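Local coordinates for protein 4-hydroxy-tetrahydrodipicolinate synthase (Methanocaldococcus jannaschii DSM 2661, PDB 2YXG) that probably condenses pyruvate with the semialdehyde of L-aspartate through a Schiff base to give 4-hydroxy-tetrahydrodipicolinate, a step of lysine biosynthesis, at residues L142-V147 / S171-D176. Sequence-based numbering, arbitrary orientation.
Sequences LEPKTV and SELIHD
Pro144 and Leu173 hold the nearest CA atoms, 5.6 Å apart, between the first turn of helix 144-153 and the middle of helix 168-177, and no hydrogen bond joins the segments. Leu173 reaches across with one methyl: CD2 lies 3.9 Å from Pro144 CB and also 3.9 Å from Val147 CB, so one methyl packs against two residues about one helical turn apart. Its CG stands opposite its own carbonyl carbon (chi1 -66°), which carries CD2 to the other helix although the bond from CA to CB does not aim straight at it. Both branches of Val147 border this methyl, and the two side chains meet at about a right angle. Leu173 also packs on Val181, Val147 on Val160, and both touch Ile179. Beside this contact, CG of the Pro144 ring lies 3.7 Å from Glu172 OE1 and 3.9 Å from Glu172 CB. These are van der Waals contacts; the charge of Glu172 is met by a salt bridge from OE2 to Lys239 of the second subunit. Two successive outer helices packed side by side over parallel strands 157-162 and 180-183 are characteristic of the TIM barrel of the DapA family, with Glu172 here reaching the subunit interface.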
ATOM      1  N   LEU A 142      -5.290 -14.992  -0.022  1.00 19.77           N
ATOM      2  CA  LEU A 142      -6.319 -16.008   0.154  1.00 20.15           C
ATOM      3  C   LEU A 142      -7.218 -15.625   1.339  1.00 21.07           C
ATOM      4  O   LEU A 142      -6.771 -15.597   2.482  1.00 22.66           O
ATOM      5  CB  LEU A 142      -5.676 -17.352   0.449  1.00 18.14           C
ATOM      6  CG  LEU A 142      -6.578 -18.573   0.759  1.00 18.93           C
ATOM      7  CD1 LEU A 142      -7.453 -19.004  -0.491  1.00 15.52           C
ATOM      8  CD2 LEU A 142      -5.725 -19.681   1.209  1.00 12.79           C
ATOM      9  N   GLU A 143      -8.478 -15.350   1.063  1.00 20.85           N
ATOM     10  CA  GLU A 143      -9.389 -14.815   2.058  1.00 21.16           C
ATOM     11  C   GLU A 143      -9.905 -15.915   2.943  1.00 20.80           C
ATOM     12  O   GLU A 143     -10.092 -17.038   2.459  1.00 19.77           O
ATOM     13  CB  GLU A 143     -10.556 -14.098   1.385  1.00 20.07           C
ATOM     14  CG  GLU A 143     -10.029 -12.876   0.696  1.00 27.80           C
ATOM     15  CD  GLU A 143     -11.063 -12.126  -0.146  1.00 35.53           C
ATOM     16  OE1 GLU A 143     -12.278 -12.413  -0.059  1.00 40.54           O
ATOM     17  OE2 GLU A 143     -10.652 -11.217  -0.878  1.00 41.40           O
ATOM     18  N   PRO A 144     -10.163 -15.584   4.239  1.00 20.23           N
ATOM     19  CA  PRO A 144     -10.727 -16.593   5.156  1.00 20.33           C
ATOM     20  C   PRO A 144     -12.053 -17.202   4.626  1.00 21.58           C
ATOM     21  O   PRO A 144     -12.294 -18.398   4.835  1.00 20.82           O
ATOM     22  CB  PRO A 144     -10.879 -15.829   6.503  1.00 21.20           C
ATOM     23  CG  PRO A 144      -9.846 -14.656   6.389  1.00 19.42           C
ATOM     24  CD  PRO A 144      -9.928 -14.277   4.896  1.00 19.21           C
ATOM     25  N   LYS A 145     -12.865 -16.452   3.866  1.00 22.19           N
ATOM     26  CA  LYS A 145     -14.098 -17.055   3.326  1.00 23.89           C
ATOM     27  C   LYS A 145     -13.784 -18.189   2.369  1.00 22.72           C
ATOM     28  O   LYS A 145     -14.511 -19.173   2.333  1.00 22.34           O
ATOM     29  CB  LYS A 145     -15.045 -16.037   2.647  1.00 25.10           C
ATOM     30  CG  LYS A 145     -14.529 -15.400   1.314  1.00 26.91           C
ATOM     31  CD  LYS A 145     -15.650 -14.474   0.700  1.00 28.39           C
ATOM     32  CE  LYS A 145     -15.188 -13.750  -0.606  1.00 30.92           C
ATOM     33  NZ  LYS A 145     -16.176 -12.716  -1.164  1.00 32.16           N
ATOM     34  N   THR A 146     -12.702 -18.022   1.601  1.00 21.08           N
ATOM     35  CA  THR A 146     -12.254 -18.981   0.639  1.00 19.81           C
ATOM     36  C   THR A 146     -11.655 -20.183   1.325  1.00 19.68           C
ATOM     37  O   THR A 146     -11.984 -21.296   0.966  1.00 18.72           O
ATOM     38  CB  THR A 146     -11.311 -18.374  -0.392  1.00 20.49           C
ATOM     39  OG1 THR A 146     -11.924 -17.198  -0.932  1.00 23.25           O
ATOM     40  CG2 THR A 146     -11.020 -19.355  -1.535  1.00 18.79           C
ATOM     41  N   VAL A 147     -10.799 -19.977   2.327  1.00 20.13           N
ATOM     42  CA  VAL A 147     -10.345 -21.088   3.167  1.00 19.27           C
ATOM     43  C   VAL A 147     -11.488 -21.915   3.784  1.00 21.23           C
ATOM     44  O   VAL A 147     -11.392 -23.154   3.856  1.00 21.33           O
ATOM     45  CB  VAL A 147      -9.455 -20.617   4.289  1.00 19.59           C
ATOM     46  CG1 VAL A 147      -9.071 -21.792   5.203  1.00 17.12           C
ATOM     47  CG2 VAL A 147      -8.221 -19.860   3.721  1.00 17.31           C
ATOM     48  N   SER A 171      -7.428 -13.885  13.209  1.00 23.01           N
ATOM     49  CA  SER A 171      -8.539 -14.216  14.065  1.00 24.49           C
ATOM     50  C   SER A 171      -9.788 -14.575  13.319  1.00 24.65           C
ATOM     51  O   SER A 171     -10.590 -15.313  13.827  1.00 24.35           O
ATOM     52  CB  SER A 171      -8.754 -13.300  15.287  1.00 25.17           C
ATOM     53  OG  SER A 171      -8.461 -11.996  15.044  1.00 27.45           O
ATOM     54  N   GLU A 172      -9.926 -14.094  12.092  1.00 26.50           N
ATOM     55  CA  GLU A 172     -11.011 -14.534  11.209  1.00 28.43           C
ATOM     56  C   GLU A 172     -10.895 -16.007  10.884  1.00 26.27           C
ATOM     57  O   GLU A 172     -11.914 -16.698  10.891  1.00 27.27           O
ATOM     58  CB  GLU A 172     -11.101 -13.675   9.943  1.00 28.43           C
ATOM     59  CG  GLU A 172     -11.245 -12.164  10.344  1.00 33.33           C
ATOM     60  CD  GLU A 172     -10.860 -11.106   9.282  1.00 35.58           C
ATOM     61  OE1 GLU A 172     -10.565 -11.422   8.080  1.00 43.12           O
ATOM     62  OE2 GLU A 172     -10.847  -9.908   9.685  1.00 45.04           O
ATOM     63  N   LEU A 173      -9.683 -16.487  10.616  1.00 24.53           N
ATOM     64  CA  LEU A 173      -9.442 -17.919  10.439  1.00 24.97           C
ATOM     65  C   LEU A 173      -9.737 -18.717  11.712  1.00 26.12           C
ATOM     66  O   LEU A 173     -10.371 -19.783  11.645  1.00 25.51           O
ATOM     67  CB  LEU A 173      -8.019 -18.233   9.956  1.00 24.70           C
ATOM     68  CG  LEU A 173      -7.645 -17.748   8.529  1.00 24.25           C
ATOM     69  CD1 LEU A 173      -6.150 -17.724   8.333  1.00 24.62           C
ATOM     70  CD2 LEU A 173      -8.312 -18.599   7.445  1.00 22.15           C
ATOM     71  N   ILE A 174      -9.294 -18.227  12.867  1.00 25.70           N
ATOM     72  CA  ILE A 174      -9.477 -19.020  14.056  1.00 27.83           C
ATOM     73  C   ILE A 174     -10.976 -19.079  14.329  1.00 28.29           C
ATOM     74  O   ILE A 174     -11.504 -20.133  14.630  1.00 26.45           O
ATOM     75  CB  ILE A 174      -8.671 -18.481  15.277  1.00 28.01           C
ATOM     76  CG1 ILE A 174      -7.154 -18.528  14.995  1.00 30.37           C
ATOM     77  CG2 ILE A 174      -8.967 -19.277  16.563  1.00 30.28           C
ATOM     78  CD1 ILE A 174      -6.624 -19.909  14.931  1.00 31.75           C
ATOM     79  N   HIS A 175     -11.635 -17.930  14.173  1.00 29.90           N
ATOM     80  CA  HIS A 175     -13.044 -17.774  14.467  1.00 33.03           C
ATOM     81  C   HIS A 175     -13.923 -18.627  13.533  1.00 34.24           C
ATOM     82  O   HIS A 175     -14.798 -19.298  14.050  1.00 34.89           O
ATOM     83  CB  HIS A 175     -13.435 -16.287  14.384  1.00 31.77           C
ATOM     84  CG  HIS A 175     -14.889 -16.005  14.655  1.00 31.18           C
ATOM     85  ND1 HIS A 175     -15.443 -16.037  15.928  1.00 30.80           N
ATOM     86  CD2 HIS A 175     -15.889 -15.631  13.823  1.00 31.31           C
ATOM     87  CE1 HIS A 175     -16.721 -15.727  15.859  1.00 29.45           C
ATOM     88  NE2 HIS A 175     -17.019 -15.477  14.593  1.00 33.18           N
ATOM     89  N   ASP A 176     -13.657 -18.620  12.208  1.00 36.55           N
ATOM     90  CA  ASP A 176     -14.562 -19.148  11.119  1.00 39.09           C
ATOM     91  C   ASP A 176     -14.163 -20.463  10.447  1.00 40.98           C
ATOM     92  O   ASP A 176     -15.012 -21.324  10.160  1.00 42.76           O
ATOM     93  CB  ASP A 176     -14.678 -18.167   9.929  1.00 39.63           C
ATOM     94  CG  ASP A 176     -15.317 -16.850  10.294  1.00 45.50           C
ATOM     95  OD1 ASP A 176     -15.675 -16.611  11.470  1.00 51.69           O
ATOM     96  OD2 ASP A 176     -15.465 -16.003   9.378  1.00 53.19           O
TER